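Local atomic coordinates of orotate phosphoribosyltransferase (Aeropyrum pernix, PDB entry 2YZK), a protein that probably catalyses the magnesium-dependent transfer of a ribosyl phosphate group from 5-phosphoribose 1-diphosphate to orotate, giving orotidine monophosphate in pyrimidine biosynthesis. Residues R9-R14 with R32-D37; D46-V51 with A74-R79; A57-V62 with L80-G85. One frame throughout, in Å; residues are numbered along the deposited sequence.

Contact 1: R9-R14 with R32-D37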
ATOM      1  N   ARG A   9       9.162 -18.280   0.929  1.00 17.12           N
ATOM      2  CA  ARG A   9       9.529 -16.868   0.868  1.00 17.63           C
ATOM      3  C   ARG A   9      10.211 -16.333   2.125  1.00 17.64           C
ATOM      4  O   ARG A   9      10.548 -15.154   2.193  1.00 17.77           O
ATOM      5  CB  ARG A   9       8.284 -16.023   0.578  1.00 15.99           C
ATOM      6  CG  ARG A   9       7.661 -16.269  -0.791  1.00 14.83           C
ATOM      7  CD  ARG A   9       8.598 -15.801  -1.895  1.00 13.65           C
ATOM      8  NE  ARG A   9       8.884 -14.376  -1.758  1.00 12.77           N
ATOM      9  CZ  ARG A   9       9.848 -13.732  -2.409  1.00 14.84           C
ATOM     10  NH1 ARG A   9      10.636 -14.379  -3.261  1.00 13.59           N
ATOM     11  NH2 ARG A   9      10.033 -12.437  -2.195  1.00 12.81           N
ATOM     12  N   GLY A  10      10.417 -17.189   3.118  1.00 18.36           N
ATOM     13  CA  GLY A  10      11.048 -16.729   4.342  1.00 18.65           C
ATOM     14  C   GLY A  10      10.116 -15.856   5.163  1.00 18.92           C
ATOM     15  O   GLY A  10      10.563 -15.069   6.003  1.00 20.45           O
ATOM     16  N   ALA A  11       8.816 -15.986   4.919  1.00 18.09           N
ATOM     17  CA  ALA A  11       7.816 -15.208   5.646  1.00 18.98           C
ATOM     18  C   ALA A  11       7.687 -15.750   7.068  1.00 19.58           C
ATOM     19  O   ALA A  11       7.039 -15.153   7.926  1.00 19.30           O
ATOM     20  CB  ALA A  11       6.472 -15.267   4.921  1.00 18.83           C
ATOM     21  N   VAL A  12       8.305 -16.902   7.295  1.00 20.51           N
ATOM     22  CA  VAL A  12       8.334 -17.536   8.605  1.00 23.19           C
ATOM     23  C   VAL A  12       9.805 -17.876   8.790  1.00 23.92           C
ATOM     24  O   VAL A  12      10.323 -18.791   8.149  1.00 26.17           O
ATOM     25  CB  VAL A  12       7.478 -18.820   8.642  1.00 24.06           C
ATOM     26  CG1 VAL A  12       7.604 -19.491   9.996  1.00 26.17           C
ATOM     27  CG2 VAL A  12       6.020 -18.474   8.372  1.00 25.53           C
ATOM     28  N   LEU A  13      10.477 -17.121   9.652  1.00 23.11           N
ATOM     29  CA  LEU A  13      11.901 -17.304   9.892  1.00 22.45           C
ATOM     30  C   LEU A  13      12.252 -17.814  11.283  1.00 22.21           C
ATOM     31  O   LEU A  13      11.762 -17.306  12.291  1.00 20.53           O
ATOM     32  CB  LEU A  13      12.635 -15.983   9.651  1.00 22.61           C
ATOM     33  CG  LEU A  13      14.147 -15.953   9.880  1.00 23.62           C
ATOM     34  CD1 LEU A  13      14.841 -16.763   8.796  1.00 24.55           C
ATOM     35  CD2 LEU A  13      14.639 -14.512   9.859  1.00 24.93           C
ATOM     36  N   ARG A  14      13.121 -18.818  11.317  1.00 21.10           N
ATOM     37  CA  ARG A  14      13.586 -19.408  12.562  1.00 21.80           C
ATOM     38  C   ARG A  14      14.696 -18.524  13.128  1.00 21.60           C
ATOM     39  O   ARG A  14      15.555 -18.050  12.386  1.00 21.95           O
ATOM     40  CB  ARG A  14      14.145 -20.806  12.301  1.00 22.89           C
ATOM     41  CG  ARG A  14      14.525 -21.563  13.560  1.00 26.90           C
ATOM     42  CD  ARG A  14      13.335 -22.318  14.102  1.00 28.52           C
ATOM     43  NE  ARG A  14      13.596 -22.890  15.417  1.00 31.76           N
ATOM     44  CZ  ARG A  14      12.849 -23.837  15.971  1.00 31.57           C
ATOM     45  NH1 ARG A  14      11.798 -24.321  15.319  1.00 33.54           N
ATOM     46  NH2 ARG A  14      13.151 -24.297  17.176  1.00 32.88           N
ATOM     47  N   ARG A  32       5.112  -9.523   4.471  1.00 13.00           N
ATOM     48  CA  ARG A  32       5.541  -8.640   3.392  1.00 11.10           C
ATOM     49  C   ARG A  32       6.394  -9.389   2.372  1.00 10.21           C
ATOM     50  O   ARG A  32       6.416  -9.038   1.194  1.00  8.89           O
ATOM     51  CB  ARG A  32       6.329  -7.455   3.961  1.00 10.82           C
ATOM     52  CG  ARG A  32       5.500  -6.524   4.844  1.00 11.88           C
ATOM     53  CD  ARG A  32       6.378  -5.479   5.521  1.00 11.07           C
ATOM     54  NE  ARG A  32       7.437  -6.100   6.312  1.00 12.26           N
ATOM     55  CZ  ARG A  32       8.342  -5.428   7.017  1.00 13.99           C
ATOM     56  NH1 ARG A  32       8.324  -4.101   7.041  1.00 13.30           N
ATOM     57  NH2 ARG A  32       9.276  -6.086   7.692  1.00 13.14           N
ATOM     58  N   ARG A  33       7.090 -10.427   2.819  1.00 10.56           N
ATOM     59  CA  ARG A  33       7.943 -11.185   1.914  1.00 10.94           C
ATOM     60  C   ARG A  33       7.181 -11.930   0.823  1.00 10.80           C
ATOM     61  O   ARG A  33       7.769 -12.363  -0.161  1.00 10.47           O
ATOM     62  CB  ARG A  33       8.828 -12.142   2.711  1.00 11.52           C
ATOM     63  CG  ARG A  33       9.803 -11.412   3.624  1.00 15.11           C
ATOM     64  CD  ARG A  33      10.674 -12.386   4.384  1.00 17.16           C
ATOM     65  NE  ARG A  33      11.688 -13.018   3.544  1.00 18.53           N
ATOM     66  CZ  ARG A  33      12.840 -12.446   3.202  1.00 20.94           C
ATOM     67  NH1 ARG A  33      13.131 -11.221   3.623  1.00 21.28           N
ATOM     68  NH2 ARG A  33      13.713 -13.106   2.451  1.00 21.25           N
ATOM     69  N   LEU A  34       5.871 -12.070   0.979  1.00 10.79           N
ATOM     70  CA  LEU A  34       5.085 -12.747  -0.044  1.00 10.21           C
ATOM     71  C   LEU A  34       4.891 -11.837  -1.258  1.00  9.97           C
ATOM     72  O   LEU A  34       4.633 -12.308  -2.367  1.00 10.09           O
ATOM     73  CB  LEU A  34       3.713 -13.133   0.501  1.00 10.73           C
ATOM     74  CG  LEU A  34       3.683 -14.051   1.719  1.00 12.82           C
ATOM     75  CD1 LEU A  34       2.237 -14.396   2.023  1.00 13.23           C
ATOM     76  CD2 LEU A  34       4.478 -15.321   1.443  1.00 14.25           C
ATOM     77  N   LEU A  35       5.012 -10.532  -1.040  1.00  8.90           N
ATOM     78  CA  LEU A  35       4.801  -9.561  -2.114  1.00  9.39           C
ATOM     79  C   LEU A  35       5.839  -9.599  -3.226  1.00  8.26           C
ATOM     80  O   LEU A  35       5.542  -9.254  -4.370  1.00  9.19           O
ATOM     81  CB  LEU A  35       4.740  -8.146  -1.525  1.00  9.59           C
ATOM     82  CG  LEU A  35       3.603  -7.920  -0.525  1.00 10.04           C
ATOM     83  CD1 LEU A  35       3.790  -6.585   0.177  1.00 10.95           C
ATOM     84  CD2 LEU A  35       2.267  -7.965  -1.260  1.00 11.08           C
ATOM     85  N   GLY A  36       7.050 -10.032  -2.895  1.00  8.10           N
ATOM     86  CA  GLY A  36       8.108 -10.076  -3.890  1.00  9.55           C
ATOM     87  C   GLY A  36       8.083 -11.265  -4.838  1.00 11.01           C
ATOM     88  O   GLY A  36       9.074 -11.532  -5.512  1.00 12.87           O
ATOM     89  N   ASP A  37       6.964 -11.980  -4.892  1.00 10.65           N
ATOM     90  CA  ASP A  37       6.834 -13.136  -5.783  1.00 11.77           C
ATOM     91  C   ASP A  37       5.371 -13.262  -6.201  1.00 12.30           C
ATOM     92  O   ASP A  37       4.513 -13.554  -5.372  1.00 12.13           O
ATOM     93  CB  ASP A  37       7.289 -14.407  -5.059  1.00 13.51           C
ATOM     94  CG  ASP A  37       7.341 -15.615  -5.973  1.00 17.27           C
ATOM     95  OD1 ASP A  37       8.112 -15.591  -6.962  1.00 18.19           O
ATOM     96  OD2 ASP A  37       6.609 -16.591  -5.705  1.00 19.16           O
TER

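Contact 2: D46-V51 with A74-R79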
ATOM      1  N   ASP A  46      -5.911 -15.129  -3.390  1.00  9.92           N
ATOM      2  CA  ASP A  46      -7.017 -16.043  -3.624  1.00 11.40           C
ATOM      3  C   ASP A  46      -7.593 -16.552  -2.310  1.00 11.34           C
ATOM      4  O   ASP A  46      -8.808 -16.697  -2.173  1.00  9.26           O
ATOM      5  CB  ASP A  46      -6.573 -17.220  -4.496  1.00 12.81           C
ATOM      6  CG  ASP A  46      -6.223 -16.792  -5.909  1.00 15.45           C
ATOM      7  OD1 ASP A  46      -6.878 -15.861  -6.427  1.00 18.01           O
ATOM      8  OD2 ASP A  46      -5.306 -17.390  -6.509  1.00 22.31           O
ATOM      9  N   LEU A  47      -6.722 -16.821  -1.343  1.00 10.19           N
ATOM     10  CA  LEU A  47      -7.176 -17.302  -0.043  1.00 11.56           C
ATOM     11  C   LEU A  47      -7.924 -16.198   0.708  1.00 10.08           C
ATOM     12  O   LEU A  47      -8.898 -16.467   1.407  1.00 11.81           O
ATOM     13  CB  LEU A  47      -5.985 -17.805   0.781  1.00 11.42           C
ATOM     14  CG  LEU A  47      -5.343 -19.108   0.282  1.00 14.95           C
ATOM     15  CD1 LEU A  47      -4.097 -19.409   1.097  1.00 11.64           C
ATOM     16  CD2 LEU A  47      -6.349 -20.252   0.387  1.00 15.27           C
ATOM     17  N   LEU A  48      -7.468 -14.957   0.564  1.00  8.56           N
ATOM     18  CA  LEU A  48      -8.127 -13.827   1.217  1.00  9.47           C
ATOM     19  C   LEU A  48      -9.530 -13.627   0.636  1.00  9.48           C
ATOM     20  O   LEU A  48     -10.483 -13.347   1.363  1.00 10.13           O
ATOM     21  CB  LEU A  48      -7.305 -12.542   1.038  1.00  9.20           C
ATOM     22  CG  LEU A  48      -6.068 -12.426   1.937  1.00  9.89           C
ATOM     23  CD1 LEU A  48      -5.127 -11.380   1.389  1.00 11.21           C
ATOM     24  CD2 LEU A  48      -6.495 -12.074   3.354  1.00 11.09           C
ATOM     25  N   LEU A  49      -9.650 -13.770  -0.680  1.00 10.79           N
ATOM     26  CA  LEU A  49     -10.939 -13.600  -1.338  1.00 10.81           C
ATOM     27  C   LEU A  49     -11.878 -14.691  -0.859  1.00 13.22           C
ATOM     28  O   LEU A  49     -13.051 -14.447  -0.587  1.00 13.20           O
ATOM     29  CB  LEU A  49     -10.767 -13.665  -2.862  1.00 11.98           C
ATOM     30  CG  LEU A  49     -10.113 -12.408  -3.448  1.00 11.96           C
ATOM     31  CD1 LEU A  49      -9.665 -12.636  -4.880  1.00 13.41           C
ATOM     32  CD2 LEU A  49     -11.115 -11.256  -3.360  1.00 13.08           C
ATOM     33  N   GLU A  50     -11.337 -15.897  -0.735  1.00 14.42           N
ATOM     34  CA  GLU A  50     -12.105 -17.046  -0.277  1.00 16.47           C
ATOM     35  C   GLU A  50     -12.649 -16.867   1.143  1.00 15.77           C
ATOM     36  O   GLU A  50     -13.841 -17.054   1.379  1.00 14.73           O
ATOM     37  CB  GLU A  50     -11.229 -18.296  -0.343  1.00 20.49           C
ATOM     38  CG  GLU A  50     -11.862 -19.550   0.216  1.00 26.37           C
ATOM     39  CD  GLU A  50     -10.978 -20.765   0.007  1.00 28.53           C
ATOM     40  OE1 GLU A  50     -10.761 -21.143  -1.162  1.00 30.23           O
ATOM     41  OE2 GLU A  50     -10.496 -21.334   1.010  1.00 31.73           O
ATOM     42  N   VAL A  51     -11.782 -16.514   2.088  1.00 13.11           N
ATOM     43  CA  VAL A  51     -12.225 -16.339   3.469  1.00 13.81           C
ATOM     44  C   VAL A  51     -13.037 -15.062   3.648  1.00 14.76           C
ATOM     45  O   VAL A  51     -13.911 -14.996   4.517  1.00 14.30           O
ATOM     46  CB  VAL A  51     -11.030 -16.339   4.462  1.00 15.51           C
ATOM     47  CG1 VAL A  51     -10.285 -17.663   4.380  1.00 15.13           C
ATOM     48  CG2 VAL A  51     -10.104 -15.197   4.159  1.00 18.33           C
ATOM     49  N   ALA A  74      -5.094  -2.930  -1.500  1.00  8.88           N
ATOM     50  CA  ALA A  74      -5.071  -2.356  -2.843  1.00 11.71           C
ATOM     51  C   ALA A  74      -5.240  -3.433  -3.911  1.00 12.37           C
ATOM     52  O   ALA A  74      -5.976  -3.244  -4.874  1.00 10.89           O
ATOM     53  CB  ALA A  74      -3.764  -1.590  -3.070  1.00  8.94           C
HETATM   54  N   MSE A  75      -4.557  -4.561  -3.738  1.00 17.43           N
HETATM   55  CA  MSE A  75      -4.653  -5.646  -4.702  1.00 12.23           C
HETATM   56  C   MSE A  75      -6.043  -6.275  -4.700  1.00 11.36           C
HETATM   57  O   MSE A  75      -6.552  -6.640  -5.751  1.00  9.04           O
HETATM   58  CB  MSE A  75      -3.564  -6.689  -4.427  1.00 13.93           C
HETATM   59  CG  MSE A  75      -2.160  -6.110  -4.583  1.00 17.77           C
HETATM   60 SE   MSE A  75      -0.835  -7.233  -4.086  1.00 28.96          SE
HETATM   61  CE  MSE A  75      -0.858  -8.319  -5.513  1.00 24.97           C
ATOM     62  N   LEU A  76      -6.649  -6.398  -3.522  1.00  8.94           N
ATOM     63  CA  LEU A  76      -7.999  -6.949  -3.417  1.00  8.21           C
ATOM     64  C   LEU A  76      -9.011  -6.009  -4.066  1.00  8.14           C
ATOM     65  O   LEU A  76      -9.934  -6.449  -4.755  1.00  8.75           O
ATOM     66  CB  LEU A  76      -8.387  -7.167  -1.953  1.00  6.40           C
ATOM     67  CG  LEU A  76      -7.692  -8.317  -1.230  1.00  6.63           C
ATOM     68  CD1 LEU A  76      -8.020  -8.251   0.261  1.00  9.26           C
ATOM     69  CD2 LEU A  76      -8.139  -9.654  -1.832  1.00  8.81           C
ATOM     70  N   ALA A  77      -8.839  -4.711  -3.841  1.00  7.92           N
ATOM     71  CA  ALA A  77      -9.742  -3.723  -4.419  1.00  9.10           C
ATOM     72  C   ALA A  77      -9.686  -3.774  -5.945  1.00  9.02           C
ATOM     73  O   ALA A  77     -10.720  -3.708  -6.609  1.00  8.82           O
ATOM     74  CB  ALA A  77      -9.385  -2.322  -3.910  1.00  9.05           C
ATOM     75  N   LEU A  78      -8.485  -3.904  -6.503  1.00  9.75           N
ATOM     76  CA  LEU A  78      -8.341  -3.977  -7.956  1.00 10.31           C
ATOM     77  C   LEU A  78      -8.980  -5.260  -8.500  1.00 10.36           C
ATOM     78  O   LEU A  78      -9.670  -5.238  -9.524  1.00  9.63           O
ATOM     79  CB  LEU A  78      -6.858  -3.925  -8.355  1.00 11.19           C
ATOM     80  CG  LEU A  78      -6.540  -3.921  -9.860  1.00 10.83           C
ATOM     81  CD1 LEU A  78      -7.217  -2.734 -10.539  1.00 10.04           C
ATOM     82  CD2 LEU A  78      -5.034  -3.861 -10.065  1.00 12.16           C
ATOM     83  N   ARG A  79      -8.752  -6.377  -7.812  1.00 11.15           N
ATOM     84  CA  ARG A  79      -9.317  -7.656  -8.244  1.00 11.86           C
ATOM     85  C   ARG A  79     -10.840  -7.596  -8.239  1.00 11.91           C
ATOM     86  O   ARG A  79     -11.497  -8.180  -9.099  1.00 11.82           O
ATOM     87  CB  ARG A  79      -8.852  -8.794  -7.322  1.00 14.58           C
ATOM     88  CG  ARG A  79      -7.391  -9.223  -7.491  1.00 17.94           C
ATOM     89  CD  ARG A  79      -7.175  -9.988  -8.794  1.00 22.62           C
ATOM     90  NE  ARG A  79      -7.919 -11.245  -8.812  1.00 24.72           N
ATOM     91  CZ  ARG A  79      -7.582 -12.331  -8.121  1.00 25.24           C
ATOM     92  NH1 ARG A  79      -6.501 -12.327  -7.354  1.00 27.49           N
ATOM     93  NH2 ARG A  79      -8.338 -13.419  -8.181  1.00 27.27           N
TER
HETATM   94  O   HOH W   1      -9.467 -16.006  -6.982  1.00 22.59           O

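Contact 3: A57-V62 with L80-G85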
ATOM      1  N   ALA A  57     -17.019  -9.541  -0.892  1.00 13.96           N
ATOM      2  CA  ALA A  57     -17.598  -9.439  -2.225  1.00 14.54           C
ATOM      3  C   ALA A  57     -18.689  -8.385  -2.368  1.00 15.99           C
ATOM      4  O   ALA A  57     -18.863  -7.821  -3.448  1.00 15.05           O
ATOM      5  CB  ALA A  57     -18.133 -10.804  -2.665  1.00 16.88           C
ATOM      6  N   ARG A  58     -19.422  -8.110  -1.295  1.00 15.48           N
ATOM      7  CA  ARG A  58     -20.499  -7.126  -1.366  1.00 18.19           C
ATOM      8  C   ARG A  58     -20.117  -5.781  -0.753  1.00 16.80           C
ATOM      9  O   ARG A  58     -20.895  -4.828  -0.805  1.00 16.65           O
ATOM     10  CB  ARG A  58     -21.751  -7.652  -0.660  1.00 20.30           C
ATOM     11  CG  ARG A  58     -22.163  -9.067  -1.041  1.00 24.89           C
ATOM     12  CD  ARG A  58     -22.547  -9.207  -2.506  1.00 29.01           C
ATOM     13  NE  ARG A  58     -21.611 -10.070  -3.222  1.00 33.77           N
ATOM     14  CZ  ARG A  58     -21.941 -10.853  -4.246  1.00 34.52           C
ATOM     15  NH1 ARG A  58     -23.193 -10.891  -4.684  1.00 36.06           N
ATOM     16  NH2 ARG A  58     -21.015 -11.599  -4.832  1.00 34.95           N
ATOM     17  N   SER A  59     -18.922  -5.701  -0.178  1.00 15.46           N
ATOM     18  CA  SER A  59     -18.460  -4.468   0.455  1.00 15.15           C
ATOM     19  C   SER A  59     -18.462  -3.295  -0.516  1.00 13.79           C
ATOM     20  O   SER A  59     -18.182  -3.462  -1.701  1.00 14.73           O
ATOM     21  CB  SER A  59     -17.042  -4.655   1.012  1.00 15.02           C
ATOM     22  OG  SER A  59     -16.106  -4.885  -0.030  1.00 15.01           O
ATOM     23  N   SER A  60     -18.773  -2.102  -0.016  1.00 12.27           N
ATOM     24  CA  SER A  60     -18.772  -0.928  -0.883  1.00 12.90           C
ATOM     25  C   SER A  60     -17.329  -0.481  -1.111  1.00 12.44           C
ATOM     26  O   SER A  60     -17.036   0.243  -2.064  1.00 13.39           O
ATOM     27  CB  SER A  60     -19.583   0.213  -0.262  1.00 14.69           C
ATOM     28  OG  SER A  60     -18.881   0.832   0.794  1.00 17.25           O
ATOM     29  N   ALA A  61     -16.428  -0.924  -0.239  1.00  9.22           N
ATOM     30  CA  ALA A  61     -15.016  -0.578  -0.356  1.00  8.08           C
ATOM     31  C   ALA A  61     -14.143  -1.492   0.494  1.00  7.92           C
ATOM     32  O   ALA A  61     -14.610  -2.083   1.462  1.00  8.07           O
ATOM     33  CB  ALA A  61     -14.796   0.869   0.059  1.00  8.92           C
ATOM     34  N   VAL A  62     -12.878  -1.618   0.106  1.00  7.62           N
ATOM     35  CA  VAL A  62     -11.926  -2.420   0.860  1.00  8.85           C
ATOM     36  C   VAL A  62     -11.038  -1.394   1.559  1.00  8.10           C
ATOM     37  O   VAL A  62     -10.545  -0.468   0.921  1.00  9.68           O
ATOM     38  CB  VAL A  62     -11.043  -3.284  -0.060  1.00  7.98           C
ATOM     39  CG1 VAL A  62     -10.131  -4.155   0.787  1.00  9.71           C
ATOM     40  CG2 VAL A  62     -11.905  -4.151  -0.970  1.00 11.77           C
ATOM     41  N   LEU A  80     -11.400  -6.881  -7.273  1.00 11.23           N
ATOM     42  CA  LEU A  80     -12.850  -6.775  -7.147  1.00 11.46           C
ATOM     43  C   LEU A  80     -13.435  -5.537  -7.822  1.00 12.00           C
ATOM     44  O   LEU A  80     -14.648  -5.319  -7.779  1.00 12.01           O
ATOM     45  CB  LEU A  80     -13.233  -6.787  -5.661  1.00 12.74           C
ATOM     46  CG  LEU A  80     -12.816  -8.046  -4.889  1.00 14.54           C
ATOM     47  CD1 LEU A  80     -13.052  -7.853  -3.396  1.00 18.69           C
ATOM     48  CD2 LEU A  80     -13.599  -9.234  -5.414  1.00 18.79           C
ATOM     49  N   SER A  81     -12.581  -4.739  -8.455  1.00 11.27           N
ATOM     50  CA  SER A  81     -13.025  -3.517  -9.119  1.00 12.05           C
ATOM     51  C   SER A  81     -13.807  -2.664  -8.125  1.00 12.68           C
ATOM     52  O   SER A  81     -14.842  -2.090  -8.458  1.00 12.47           O
ATOM     53  CB  SER A  81     -13.914  -3.849 -10.325  1.00 14.27           C
ATOM     54  OG  SER A  81     -13.205  -4.617 -11.280  1.00 14.87           O
ATOM     55  N   LYS A  82     -13.296  -2.589  -6.899  1.00 12.03           N
ATOM     56  CA  LYS A  82     -13.936  -1.824  -5.836  1.00 11.80           C
ATOM     57  C   LYS A  82     -13.087  -0.659  -5.351  1.00 11.78           C
ATOM     58  O   LYS A  82     -11.877  -0.632  -5.556  1.00  9.91           O
ATOM     59  CB  LYS A  82     -14.221  -2.726  -4.634  1.00 12.35           C
ATOM     60  CG  LYS A  82     -15.335  -3.722  -4.837  1.00 15.02           C
ATOM     61  CD  LYS A  82     -15.462  -4.624  -3.618  1.00 15.27           C
ATOM     62  CE  LYS A  82     -16.615  -5.606  -3.763  1.00 15.96           C
ATOM     63  NZ  LYS A  82     -17.927  -4.921  -3.839  1.00 16.35           N
ATOM     64  N   PRO A  83     -13.731   0.327  -4.706  1.00 11.65           N
ATOM     65  CA  PRO A  83     -13.058   1.508  -4.164  1.00 11.10           C
ATOM     66  C   PRO A  83     -12.081   1.066  -3.074  1.00 11.91           C
ATOM     67  O   PRO A  83     -12.304   0.057  -2.398  1.00 10.86           O
ATOM     68  CB  PRO A  83     -14.207   2.320  -3.572  1.00 12.19           C
ATOM     69  CG  PRO A  83     -15.364   1.953  -4.422  1.00 12.78           C
ATOM     70  CD  PRO A  83     -15.196   0.470  -4.615  1.00 11.30           C
ATOM     71  N   LEU A  84     -10.993   1.815  -2.917  1.00 10.06           N
ATOM     72  CA  LEU A  84     -10.010   1.511  -1.891  1.00  9.68           C
ATOM     73  C   LEU A  84      -9.900   2.688  -0.937  1.00  9.46           C
ATOM     74  O   LEU A  84     -10.080   3.843  -1.320  1.00  9.87           O
ATOM     75  CB  LEU A  84      -8.627   1.247  -2.510  1.00  8.97           C
ATOM     76  CG  LEU A  84      -7.470   1.175  -1.506  1.00  9.30           C
ATOM     77  CD1 LEU A  84      -7.579  -0.108  -0.668  1.00  9.03           C
ATOM     78  CD2 LEU A  84      -6.135   1.217  -2.254  1.00  9.18           C
ATOM     79  N   GLY A  85      -9.620   2.376   0.319  1.00  9.57           N
ATOM     80  CA  GLY A  85      -9.427   3.404   1.319  1.00  9.79           C
ATOM     81  C   GLY A  85      -8.442   2.812   2.303  1.00  8.98           C
ATOM     82  O   GLY A  85      -8.175   1.607   2.262  1.00  7.74           O
TER

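Contact 1: R9-R14 with R32-D37
Arg9 and Arg33 exchange hydrogen bonds, each guanidinium donating to the other residue's backbone carbonyl. Arg9 reaches Arg33 O side-on with two nitrogens, NE at 2.8 Å and NH2 at 3.0 Å, and the oxygen lies in the guanidinium plane. In return Arg33 NE donates to Arg9 O over 2.8 Å, the acceptor tilted 16° out of the Arg33 plane. Bends at chi2 (-67°) and chi3 (-59°) turn the NE edge of Arg9 to Arg33 O. The closeness of the two positive groups is probably eased by these carbonyls and by Asp103 of the second subunit, which forms a salt bridge with Arg33 and whose backbone O accepts from Arg9 NH2.

By van der Waals contact, Gly36 C and Asp37 CB cover one face of the Arg9 guanidinium, while the Asp37 carboxylate turns to Ser40. Leu34 CD2 touches Arg9 CB and Ala11 CB, each at 4.0 Å.

Gly10 ends helix 2-9 in a Schellman motif, and Asp37 is the N-cap of helix 38-58. The contact thus joins one helix's exit to the next one's entrance; Leu34 touches helix 2-9 and Trp72 of helix 70-80, and the Ala11 backbone bonds to Asp30, just past strand 24-29.

Contact 2: D46-V51 with A74-R79
Two helices of the phosphoribosyltransferase domain, 38-58 and 70-80, pack here through leucines, with an ion pair at the exposed margin; the second of them is the crossover helix of a beta-alpha-beta unit. The segments cross at -71°, their axes 10.9 Å apart at closest approach, a separation that leaves room for leucine side chains between the backbones. Leu49 and Leu76 run alongside one another, pointing opposite ways, and Leu49 CD2 meets Leu76 CD2 at 3.7 Å. The same methyl of Leu76 also rests against Leu48 CB, at 4.2 Å. Leu48 continues inward to Leu140 of strand 135-141, which ties the helix pair to the central parallel sheet.

Leu49 divides its two methyls between apolar and charged neighbours. While Leu49 CD2 faces Leu76, Leu49 CD1 lies over one face of the Arg79 guanidinium, near its border, 3.6 Å from Arg79 NH2. An alanine here would remove both methyls, which would probably open a gap beside Leu76 and leave the guanidinium freer to turn.

Arg79, bent at chi2 and chi3, presents its edge to Asp46, the carboxylate and guanidinium planes standing 82° apart. Arg79 NH2 forms a weak, salt-bridging hydrogen bond to Asp46 OD1 at 3.3 Å; a water molecule gives a hydrogen bond to Asp46 OD1 at 2.7 Å and weakly accepts one from Arg79 NH2.

Contact 3: A57-V62 with L80-G85
Lys82 stretches alongside the 57-62 segment and turns only at its end, where chi4 of -64° swings the ammonium toward two backbone carbonyls. Lys82 NZ donates to Ser59 O at 2.6 Å, approaching in the carbonyl plane, and more weakly to Ala57 O at 3.1 Å, so the ammonium is probably steadied by carbonyl oxygens where helix 38-58 gives way to the loop. Nearer its backbone, Lys82 CD passes 3.7 Å from Ser59 OG, whose hydroxyl is bonded to Leu56 O. Pro83 meets the next two residues: its CD lies 3.2 Å from Ser60 O, and its CB faces Ala61 CB at 4.0 Å.

Beyond the proline the chains become adjacent parallel strands, 61-65 and 84-87, the two ends of a right-handed beta-alpha-beta crossover through helix 70-80. Val62 bonds to the residues flanking Leu84, as in parallel sheets, its N to Pro83 O (3.1 Å) and its O accepting from Gly85 N (3.1 Å). Val62 and Leu84 point their side chains to the same face of the sheet, where both touch Ala73 of that helix. Leu84 CD1 comes within 3.4 Å of Val62 O because chi1 (169°) sets CG opposite the backbone N.

In the fold
Contact 1 closes before contact 2 opens, whereas the segments of contacts 2 and 3 alternate along the chain. The latter two form one neighbourhood, with centres 10 Å apart: both use helix 38-58, Ala77 O probably accepts a hydrogen bond from Lys82 N, and Leu49 and Leu80 pack together. Helix 70-80 links them as the crossover between strands 61-65 and 84-87. Contact 1 lies farther off, its centre 18 Å from that of contact 2 and 26 Å from that of contact 3, yet Leu35 still touches the selenium of selenomethionine Met75. All three contacts meet the second subunit, which illustrates how internal packing and dimer assembly share the same elements in this homodimer.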